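Glycinin A3B4 subunit (Glycine max, PDB 2D5F) probably serves as a seed storage protein, an 11S globulin with two cupin domains that assembles into hexamers and provisions the germinating seedling. Local coordinates at residues F80-C85 against P127-W132; E87-P92 against Q112-F117; C327-H332 against L359-Q364. All coordinates share one frame; numbering follows the deposited sequence.

Interaction 1 of 3, residues F80-C85 against P127-W132. With CO3 (carbonate ion), chain E.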
loop_
_atom_site.group_PDB
_atom_site.type_symbol
_atom_site.label_atom_id
_atom_site.label_comp_id
_atom_site.label_asym_id
_atom_site.label_seq_id
_atom_site.Cartn_x
_atom_site.Cartn_y
_atom_site.Cartn_z
ATOM N N PHE B 80 -14.048 -24.236 -4.427
ATOM C CA PHE B 80 -12.674 -24.196 -3.954
ATOM C C PHE B 80 -12.616 -24.623 -2.499
ATOM O O PHE B 80 -13.633 -24.644 -1.806
ATOM C CB PHE B 80 -12.096 -22.783 -4.037
ATOM C CG PHE B 80 -12.113 -22.188 -5.410
ATOM C CD1 PHE B 80 -13.268 -21.603 -5.910
ATOM C CD2 PHE B 80 -10.956 -22.161 -6.180
ATOM C CE1 PHE B 80 -13.268 -20.993 -7.153
ATOM C CE2 PHE B 80 -10.946 -21.553 -7.426
ATOM C CZ PHE B 80 -12.103 -20.966 -7.914
ATOM N N ALA B 81 -11.417 -24.957 -2.039
ATOM C CA ALA B 81 -11.210 -25.335 -0.649
ATOM C C ALA B 81 -10.206 -24.343 -0.047
ATOM O O ALA B 81 -9.004 -24.578 -0.079
ATOM C CB ALA B 81 -10.664 -26.770 -0.548
ATOM N N PHE B 82 -10.709 -23.228 0.477
ATOM C CA PHE B 82 -9.847 -22.226 1.094
ATOM C C PHE B 82 -9.481 -22.726 2.481
ATOM O O PHE B 82 -10.353 -23.026 3.296
ATOM C CB PHE B 82 -10.559 -20.873 1.162
ATOM C CG PHE B 82 -10.570 -20.137 -0.146
ATOM C CD1 PHE B 82 -11.437 -20.510 -1.168
ATOM C CD2 PHE B 82 -9.674 -19.095 -0.377
ATOM C CE1 PHE B 82 -11.412 -19.856 -2.406
ATOM C CE2 PHE B 82 -9.639 -18.434 -1.610
ATOM C CZ PHE B 82 -10.513 -18.818 -2.626
ATOM N N PRO B 83 -8.179 -22.809 2.771
ATOM C CA PRO B 83 -7.699 -23.297 4.068
ATOM C C PRO B 83 -8.182 -22.542 5.298
ATOM O O PRO B 83 -8.073 -21.322 5.370
ATOM C CB PRO B 83 -6.182 -23.240 3.912
ATOM C CG PRO B 83 -5.993 -22.006 3.044
ATOM C CD PRO B 83 -7.079 -22.200 1.993
ATOM N N GLY B 84 -8.723 -23.284 6.259
ATOM C CA GLY B 84 -9.177 -22.686 7.498
ATOM C C GLY B 84 -10.471 -21.905 7.469
ATOM O O GLY B 84 -10.924 -21.420 8.506
ATOM N N CYS B 85 -11.079 -21.776 6.299
ATOM C CA CYS B 85 -12.333 -21.038 6.190
ATOM C C CYS B 85 -13.555 -21.854 6.609
ATOM O O CYS B 85 -13.594 -23.068 6.418
ATOM C CB CYS B 85 -12.508 -20.547 4.765
ATOM S SG CYS B 85 -11.344 -19.221 4.329
ATOM N N PRO B 127 -3.021 -19.997 -6.549
ATOM C CA PRO B 127 -1.959 -20.995 -6.402
ATOM C C PRO B 127 -2.170 -21.811 -5.126
ATOM O O PRO B 127 -2.518 -21.260 -4.076
ATOM C CB PRO B 127 -0.686 -20.149 -6.325
ATOM C CG PRO B 127 -1.055 -18.887 -7.064
ATOM C CD PRO B 127 -2.461 -18.632 -6.607
ATOM N N GLY B 128 -1.983 -23.123 -5.238
ATOM C CA GLY B 128 -2.107 -24.008 -4.095
ATOM C C GLY B 128 -3.499 -24.273 -3.565
ATOM O O GLY B 128 -3.665 -25.106 -2.683
ATOM N N VAL B 129 -4.498 -23.572 -4.090
ATOM C CA VAL B 129 -5.870 -23.759 -3.631
ATOM C C VAL B 129 -6.576 -24.861 -4.427
ATOM O O VAL B 129 -6.660 -24.796 -5.661
ATOM C CB VAL B 129 -6.690 -22.454 -3.763
ATOM C CG1 VAL B 129 -8.140 -22.712 -3.387
ATOM C CG2 VAL B 129 -6.089 -21.365 -2.867
ATOM N N PRO B 130 -7.092 -25.887 -3.727
ATOM C CA PRO B 130 -7.794 -26.997 -4.387
ATOM C C PRO B 130 -9.097 -26.522 -5.026
ATOM O O PRO B 130 -9.781 -25.654 -4.482
ATOM C CB PRO B 130 -8.082 -27.969 -3.241
ATOM C CG PRO B 130 -7.083 -27.589 -2.172
ATOM C CD PRO B 130 -7.046 -26.092 -2.270
ATOM N N TYR B 131 -9.442 -27.089 -6.176
ATOM C CA TYR B 131 -10.693 -26.735 -6.830
ATOM C C TYR B 131 -11.214 -27.929 -7.617
ATOM O O TYR B 131 -10.437 -28.790 -8.043
ATOM C CB TYR B 131 -10.517 -25.552 -7.789
ATOM C CG TYR B 131 -9.973 -25.941 -9.145
ATOM C CD1 TYR B 131 -8.622 -26.236 -9.318
ATOM C CD2 TYR B 131 -10.820 -26.045 -10.255
ATOM C CE1 TYR B 131 -8.124 -26.624 -10.560
ATOM C CE2 TYR B 131 -10.327 -26.437 -11.506
ATOM C CZ TYR B 131 -8.982 -26.721 -11.647
ATOM O OH TYR B 131 -8.484 -27.087 -12.871
ATOM N N TRP B 132 -12.536 -27.967 -7.791
ATOM C CA TRP B 132 -13.213 -29.014 -8.552
ATOM C C TRP B 132 -14.326 -28.337 -9.345
ATOM O O TRP B 132 -14.828 -27.285 -8.946
ATOM C CB TRP B 132 -13.816 -30.080 -7.628
ATOM C CG TRP B 132 -14.781 -29.546 -6.609
ATOM C CD1 TRP B 132 -14.489 -29.153 -5.332
ATOM C CD2 TRP B 132 -16.176 -29.289 -6.798
ATOM N NE1 TRP B 132 -15.616 -28.661 -4.717
ATOM C CE2 TRP B 132 -16.666 -28.729 -5.593
ATOM C CE3 TRP B 132 -17.063 -29.471 -7.869
ATOM C CZ2 TRP B 132 -18.007 -28.351 -5.427
ATOM C CZ3 TRP B 132 -18.402 -29.094 -7.703
ATOM C CH2 TRP B 132 -18.856 -28.537 -6.491
HETATM C C CO3 E . -11.765 -27.169 -15.232
HETATM O O1 CO3 E . -12.342 -28.105 -14.593
HETATM O O2 CO3 E . -10.544 -26.893 -14.967
HETATM O O3 CO3 E . -12.416 -26.514 -16.132
HETATM O O HOH W 1 -15.611 -26.958 -2.358
#
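A81 and P130 meet through both backbone and side chain. The amide A81 N donates to P130 O at 3.0 Å, with an N-H...O angle of 147°. The donor is tilted 31° out of the carbonyl plane. The same oxygen takes a CA-H...O contact, with F80 CA 3.3 Å from P130 O. Two successive residues thus share one carbonyl. Beside this bond, A81 CB lies against the proline ring, 3.9 Å from P130 CB.

F80 and Y131 are a non-hydrogen-bonded antiparallel pair, and their side chains rise from the same face of the sheet. F80 CD2 comes to 3.8 Å from Y131 CB. The F80 side chain crosses that of V129 at about a right angle, with V129 CG1 4.0 Å from F80 CD2. V129 carries CG1 anti to its N (chi1 175°). This turns CG1 toward both phenylalanines, and CG1 lies over one face of the F82 ring, 4.5 Å from F82 CE1.

Y131 leads its ring away from F80 to the ligand pocket. Its OH donates to O2 of the carbonate, 2.9 Å from Y131 OH, and O2 sits in the ring plane at the edge. T133, R50 and H58 also hydrogen-bond this ion, which probably came from the crystallisation liquor. A water donates to F80 O and accepts from W132 NE1, linking F80 to the residue after its pair partner Y131.

W384 of a second subunit packs against P130. The contact closes the end of a pairing in the first cupin domain, where strand 75-80 runs antiparallel to strand 131-135. F80 also packs on R115 of strand 107-118 and on I125 of strand 121-125.

Interaction 2 of 3, residues E87-P92 against Q112-F117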
loop_
_atom_site.group_PDB
_atom_site.type_symbol
_atom_site.label_atom_id
_atom_site.label_comp_id
_atom_site.label_asym_id
_atom_site.label_seq_id
_atom_site.Cartn_x
_atom_site.Cartn_y
_atom_site.Cartn_z
ATOM N N GLU B 87 -17.395 -23.468 6.729
ATOM C CA GLU B 87 -18.257 -24.052 5.709
ATOM C C GLU B 87 -19.571 -23.292 5.868
ATOM O O GLU B 87 -20.404 -23.653 6.707
ATOM C CB GLU B 87 -18.464 -25.547 5.975
ATOM C CG GLU B 87 -17.271 -26.246 6.626
ATOM C CD GLU B 87 -15.960 -26.003 5.897
ATOM O OE1 GLU B 87 -14.901 -26.217 6.510
ATOM O OE2 GLU B 87 -15.982 -25.606 4.714
ATOM N N THR B 88 -19.740 -22.234 5.074
ATOM C CA THR B 88 -20.925 -21.376 5.148
ATOM C C THR B 88 -22.188 -21.901 4.478
ATOM O O THR B 88 -23.250 -21.287 4.587
ATOM C CB THR B 88 -20.624 -19.975 4.574
ATOM O OG1 THR B 88 -20.310 -20.087 3.182
ATOM C CG2 THR B 88 -19.446 -19.342 5.309
ATOM N N PHE B 89 -22.068 -23.013 3.761
ATOM C CA PHE B 89 -23.216 -23.635 3.109
ATOM C C PHE B 89 -23.529 -24.878 3.939
ATOM O O PHE B 89 -22.783 -25.853 3.917
ATOM C CB PHE B 89 -22.868 -24.043 1.672
ATOM C CG PHE B 89 -23.104 -22.956 0.648
ATOM C CD1 PHE B 89 -22.787 -21.627 0.926
ATOM C CD2 PHE B 89 -23.634 -23.268 -0.602
ATOM C CE1 PHE B 89 -22.998 -20.626 -0.024
ATOM C CE2 PHE B 89 -23.847 -22.275 -1.559
ATOM C CZ PHE B 89 -23.527 -20.947 -1.266
ATOM N N GLU B 90 -24.610 -24.840 4.703
ATOM C CA GLU B 90 -24.945 -26.000 5.518
ATOM C C GLU B 90 -26.387 -26.437 5.324
ATOM O O GLU B 90 -27.269 -25.629 5.037
ATOM C CB GLU B 90 -24.661 -25.717 6.998
ATOM C CG GLU B 90 -25.435 -24.556 7.576
ATOM C CD GLU B 90 -25.003 -24.217 8.992
ATOM O OE1 GLU B 90 -25.552 -23.253 9.561
ATOM O OE2 GLU B 90 -24.113 -24.908 9.534
ATOM N N LYS B 91 -26.611 -27.734 5.470
ATOM C CA LYS B 91 -27.936 -28.302 5.304
ATOM C C LYS B 91 -28.283 -29.158 6.513
ATOM O O LYS B 91 -27.640 -30.174 6.765
ATOM C CB LYS B 91 -27.967 -29.153 4.037
ATOM C CG LYS B 91 -29.313 -29.769 3.715
ATOM C CD LYS B 91 -29.212 -30.582 2.437
ATOM C CE LYS B 91 -30.545 -31.182 2.036
ATOM N NZ LYS B 91 -30.411 -31.979 0.777
ATOM N N PRO B 92 -29.286 -28.740 7.297
ATOM C CA PRO B 92 -29.686 -29.515 8.478
ATOM C C PRO B 92 -30.304 -30.850 8.054
ATOM O O PRO B 92 -30.966 -30.936 7.017
ATOM C CB PRO B 92 -30.701 -28.603 9.162
ATOM C CG PRO B 92 -30.240 -27.228 8.764
ATOM C CD PRO B 92 -29.930 -27.417 7.300
ATOM N N GLN B 112 -18.005 -25.434 1.531
ATOM C CA GLN B 112 -17.821 -24.025 1.211
ATOM C C GLN B 112 -18.686 -23.596 0.035
ATOM O O GLN B 112 -19.292 -24.423 -0.641
ATOM C CB GLN B 112 -16.331 -23.712 0.963
ATOM C CG GLN B 112 -15.512 -23.771 2.247
ATOM C CD GLN B 112 -14.029 -23.467 2.071
ATOM O OE1 GLN B 112 -13.237 -23.676 2.993
ATOM N NE2 GLN B 112 -13.648 -22.977 0.898
ATOM N N LYS B 113 -18.747 -22.289 -0.186
ATOM C CA LYS B 113 -19.553 -21.709 -1.250
ATOM C C LYS B 113 -19.407 -22.367 -2.619
ATOM O O LYS B 113 -18.305 -22.709 -3.049
ATOM C CB LYS B 113 -19.242 -20.217 -1.371
ATOM C CG LYS B 113 -20.076 -19.491 -2.425
ATOM C CD LYS B 113 -19.716 -18.015 -2.498
ATOM C CE LYS B 113 -20.586 -17.288 -3.516
ATOM N NZ LYS B 113 -20.401 -15.814 -3.427
ATOM N N ILE B 114 -20.537 -22.544 -3.296
ATOM C CA ILE B 114 -20.550 -23.119 -4.632
ATOM C C ILE B 114 -20.745 -21.956 -5.587
ATOM O O ILE B 114 -21.688 -21.180 -5.439
ATOM C CB ILE B 114 -21.717 -24.122 -4.826
ATOM C CG1 ILE B 114 -21.552 -25.303 -3.866
ATOM C CG2 ILE B 114 -21.757 -24.611 -6.272
ATOM C CD1 ILE B 114 -20.214 -26.016 -3.988
ATOM N N ARG B 115 -19.847 -21.824 -6.554
ATOM C CA ARG B 115 -19.941 -20.737 -7.511
ATOM C C ARG B 115 -20.356 -21.280 -8.868
ATOM O O ARG B 115 -19.816 -22.278 -9.343
ATOM C CB ARG B 115 -18.597 -20.009 -7.625
ATOM C CG ARG B 115 -18.060 -19.453 -6.299
ATOM C CD ARG B 115 -16.700 -20.066 -5.980
ATOM N NE ARG B 115 -16.147 -19.648 -4.689
ATOM C CZ ARG B 115 -15.588 -18.467 -4.447
ATOM N NH1 ARG B 115 -15.119 -18.194 -3.238
ATOM N NH2 ARG B 115 -15.492 -17.561 -5.409
ATOM N N HIS B 116 -21.324 -20.617 -9.487
ATOM C CA HIS B 116 -21.820 -21.022 -10.791
ATOM C C HIS B 116 -21.152 -20.222 -11.894
ATOM O O HIS B 116 -20.806 -19.058 -11.699
ATOM C CB HIS B 116 -23.334 -20.812 -10.852
ATOM C CG HIS B 116 -24.101 -21.699 -9.924
ATOM N ND1 HIS B 116 -24.531 -22.958 -10.285
ATOM C CD2 HIS B 116 -24.476 -21.528 -8.634
ATOM C CE1 HIS B 116 -25.138 -23.523 -9.256
ATOM N NE2 HIS B 116 -25.117 -22.677 -8.243
ATOM N N PHE B 117 -20.965 -20.852 -13.049
ATOM C CA PHE B 117 -20.362 -20.176 -14.184
ATOM C C PHE B 117 -21.095 -20.536 -15.464
ATOM O O PHE B 117 -21.764 -21.573 -15.544
ATOM C CB PHE B 117 -18.871 -20.529 -14.323
ATOM C CG PHE B 117 -18.598 -21.995 -14.530
ATOM C CD1 PHE B 117 -18.188 -22.797 -13.466
ATOM C CD2 PHE B 117 -18.739 -22.572 -15.791
ATOM C CE1 PHE B 117 -17.921 -24.153 -13.655
ATOM C CE2 PHE B 117 -18.477 -23.923 -15.991
ATOM C CZ PHE B 117 -18.066 -24.716 -14.916
HETATM O O HOH W 2 -17.869 -20.845 2.109
#
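E87 meets Q112 first: E87 OE2 lies close to Q112 CG, at 3.1 Å. The glutamate chain bends at chi2, which brings its carboxylate back toward Q112. The contact lies where antiparallel strands 89-92 and 107-118 of the first cupin domain diverge. At T88 the link is a water. It donates to T88 OG1 at 2.8 Å and accepts from K113 N at 2.9 Å.

F89 carries the apolar part. K113 CA sits over one face of its ring, 3.9 Å from the F89 centroid and 14° off the ring normal, a CH-pi contact. I114 N lies over the same face, 3.7 Å from F89 CE2. K113 CG packs near the ring rim, 3.9 Å from F89 CZ. With an alanine in place of F89, K113 CA and I114 N would probably lose the ring that covers them on this side, leaving a gap between the segments.

The two segments share no direct hydrogen bond. Backbone bonds between the strands lie just before Q112, with F89 bonded to H111. K113 NZ, by a salt bridge, and in part T88 OG1 bind D342 of a fourth subunit, so these polar ends serve the subunit interface.

Interaction 3 of 3, residues C327-H332 against L359-Q364; sequences CTMKLH and LPALRQ
K330 and L359 cross at about a right angle, with the leucine CD1 methyl pressed to the lysine chain. The contact belongs to the two-cupin fold of 11S globulins. It sets the loop before strand 332-334 against a type I beta turn, L359 to L362, that leads into the short helix 362-365. The turn is closed by L362 N bonded to L359 O.

L359 CD1 comes to 3.6 Å from K330 CD. The same methyl lies 3.4 Å from K330 O, so it fits between the side chain and the carbonyl of one residue. K330 then bends at chi3 and chi4, the latter -66°. The bend brings NZ back to its own segment, where K330 NZ donates to H332 O at 2.8 Å. The ammonium group approaches almost in line with the carbonyl, at a C=O...N angle of 162°. Its charge is paired with E333 in a salt bridge, and E333 of a fourth subunit makes a long, weak ion pair with it.

A361 points its methyl at the loop and is met by two side chains. M329 CG lies 3.8 Å from A361 CB, and L331 CD2 lies 3.9 Å from the same A361 CB. M329 extends with CG anti to N (chi1 -177°), which lays its CG and SD alongside the methyl.

A water bridges the two backbones. It donates to K330 O at 2.7 Å and weakly accepts from A361 N. One buried polar atom is left over: the amide H332 N has no partner in the model.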
loop_
_atom_site.group_PDB
_atom_site.type_symbol
_atom_site.label_atom_id
_atom_site.label_comp_id
_atom_site.label_asym_id
_atom_site.label_seq_id
_atom_site.Cartn_x
_atom_site.Cartn_y
_atom_site.Cartn_z
ATOM N N CYS B 327 -12.368 -15.300 2.809
ATOM C CA CYS B 327 -12.905 -16.623 2.572
ATOM C C CYS B 327 -13.934 -16.672 1.433
ATOM O O CYS B 327 -14.396 -17.751 1.045
ATOM C CB CYS B 327 -13.489 -17.164 3.877
ATOM S SG CYS B 327 -12.234 -17.586 5.142
ATOM N N THR B 328 -14.288 -15.507 0.897
ATOM C CA THR B 328 -15.236 -15.428 -0.215
ATOM C C THR B 328 -14.659 -14.651 -1.409
ATOM O O THR B 328 -15.406 -14.064 -2.198
ATOM C CB THR B 328 -16.598 -14.790 0.213
ATOM O OG1 THR B 328 -16.372 -13.620 1.011
ATOM C CG2 THR B 328 -17.429 -15.786 0.994
ATOM N N MET B 329 -13.327 -14.659 -1.515
ATOM C CA MET B 329 -12.567 -14.016 -2.597
ATOM C C MET B 329 -13.325 -14.229 -3.918
ATOM O O MET B 329 -13.569 -15.372 -4.314
ATOM C CB MET B 329 -11.168 -14.675 -2.660
ATOM C CG MET B 329 -10.157 -14.120 -3.673
ATOM S SD MET B 329 -8.561 -15.075 -3.734
ATOM C CE MET B 329 -7.467 -14.021 -2.772
ATOM N N LYS B 330 -13.722 -13.141 -4.580
ATOM C CA LYS B 330 -14.447 -13.241 -5.851
ATOM C C LYS B 330 -13.484 -13.817 -6.869
ATOM O O LYS B 330 -12.427 -13.238 -7.124
ATOM C CB LYS B 330 -14.915 -11.866 -6.321
ATOM C CG LYS B 330 -15.836 -11.900 -7.538
ATOM C CD LYS B 330 -16.096 -10.490 -8.046
ATOM C CE LYS B 330 -17.473 -10.341 -8.688
ATOM N NZ LYS B 330 -17.643 -11.128 -9.931
ATOM N N LEU B 331 -13.846 -14.945 -7.472
ATOM C CA LEU B 331 -12.951 -15.586 -8.417
ATOM C C LEU B 331 -13.529 -15.902 -9.784
ATOM O O LEU B 331 -13.069 -16.823 -10.470
ATOM C CB LEU B 331 -12.378 -16.857 -7.788
ATOM C CG LEU B 331 -11.384 -16.609 -6.650
ATOM C CD1 LEU B 331 -11.014 -17.927 -5.989
ATOM C CD2 LEU B 331 -10.148 -15.923 -7.204
ATOM N N HIS B 332 -14.530 -15.135 -10.190
ATOM C CA HIS B 332 -15.125 -15.339 -11.496
ATOM C C HIS B 332 -15.850 -14.076 -11.933
ATOM O O HIS B 332 -16.398 -13.337 -11.111
ATOM C CB HIS B 332 -16.056 -16.561 -11.466
ATOM C CG HIS B 332 -17.510 -16.230 -11.561
ATOM N ND1 HIS B 332 -18.286 -16.613 -12.633
ATOM C CD2 HIS B 332 -18.326 -15.545 -10.727
ATOM C CE1 HIS B 332 -19.519 -16.176 -12.456
ATOM N NE2 HIS B 332 -19.571 -15.525 -11.309
ATOM N N LEU B 359 -11.590 -7.532 -10.934
ATOM C CA LEU B 359 -11.443 -8.719 -10.106
ATOM C C LEU B 359 -10.160 -8.491 -9.302
ATOM O O LEU B 359 -9.066 -8.839 -9.746
ATOM C CB LEU B 359 -11.326 -9.950 -11.011
ATOM C CG LEU B 359 -11.713 -11.311 -10.445
ATOM C CD1 LEU B 359 -13.110 -11.243 -9.828
ATOM C CD2 LEU B 359 -11.664 -12.342 -11.571
ATOM N N PRO B 360 -10.283 -7.891 -8.101
ATOM C CA PRO B 360 -9.146 -7.592 -7.223
ATOM C C PRO B 360 -8.162 -8.713 -6.920
ATOM O O PRO B 360 -6.989 -8.449 -6.662
ATOM C CB PRO B 360 -9.816 -7.032 -5.963
ATOM C CG PRO B 360 -11.145 -7.669 -5.969
ATOM C CD PRO B 360 -11.550 -7.577 -7.419
ATOM N N ALA B 361 -8.628 -9.956 -6.948
ATOM C CA ALA B 361 -7.748 -11.091 -6.681
ATOM C C ALA B 361 -6.613 -11.164 -7.713
ATOM O O ALA B 361 -5.530 -11.680 -7.429
ATOM C CB ALA B 361 -8.553 -12.388 -6.699
ATOM N N LEU B 362 -6.862 -10.636 -8.904
ATOM C CA LEU B 362 -5.868 -10.662 -9.967
ATOM C C LEU B 362 -4.604 -9.882 -9.624
ATOM O O LEU B 362 -3.535 -10.152 -10.169
ATOM C CB LEU B 362 -6.486 -10.132 -11.266
ATOM C CG LEU B 362 -7.568 -11.055 -11.841
ATOM C CD1 LEU B 362 -8.253 -10.406 -13.022
ATOM C CD2 LEU B 362 -6.931 -12.380 -12.238
ATOM N N ARG B 363 -4.719 -8.926 -8.711
ATOM C CA ARG B 363 -3.565 -8.132 -8.321
ATOM C C ARG B 363 -2.426 -9.014 -7.810
ATOM O O ARG B 363 -1.264 -8.788 -8.135
ATOM C CB ARG B 363 -3.961 -7.117 -7.253
ATOM C CG ARG B 363 -2.916 -6.049 -7.028
ATOM C CD ARG B 363 -3.545 -4.798 -6.443
ATOM N NE ARG B 363 -2.795 -3.607 -6.826
ATOM C CZ ARG B 363 -1.557 -3.343 -6.423
ATOM N NH1 ARG B 363 -0.923 -4.182 -5.614
ATOM N NH2 ARG B 363 -0.944 -2.241 -6.840
ATOM N N GLN B 364 -2.754 -10.034 -7.028
ATOM C CA GLN B 364 -1.714 -10.922 -6.519
ATOM C C GLN B 364 -1.300 -12.020 -7.498
ATOM O O GLN B 364 -0.253 -12.635 -7.321
ATOM C CB GLN B 364 -2.164 -11.574 -5.207
ATOM C CG GLN B 364 -2.295 -10.602 -4.045
ATOM C CD GLN B 364 -1.057 -9.735 -3.856
ATOM O OE1 GLN B 364 -0.795 -8.822 -4.642
ATOM N NE2 GLN B 364 -0.286 -10.023 -2.813
HETATM O O HOH W 3 -11.851 -10.699 -6.443
#

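In the fold
From the N terminus, strand 75-80 ends in the first segment of interaction 1. That contact closes a long loop when the chain returns at 127-132. Interaction 2 opens and closes within this loop, joining 87-92 to 112-117. Interaction 3 follows in series, after the long partly unmodelled region, and joins 327-332 to 359-364. A disulfide from C85 to C327 links interactions 1 and 3, and F80 and F82 pack on L331. R115 NH2 of interaction 2 hydrogen-bonds M329 O of interaction 3. Together they tie the first cupin's strands to the loop before strand 332-334, which pairs with strand 121-125, and to the turn before helix 362-365.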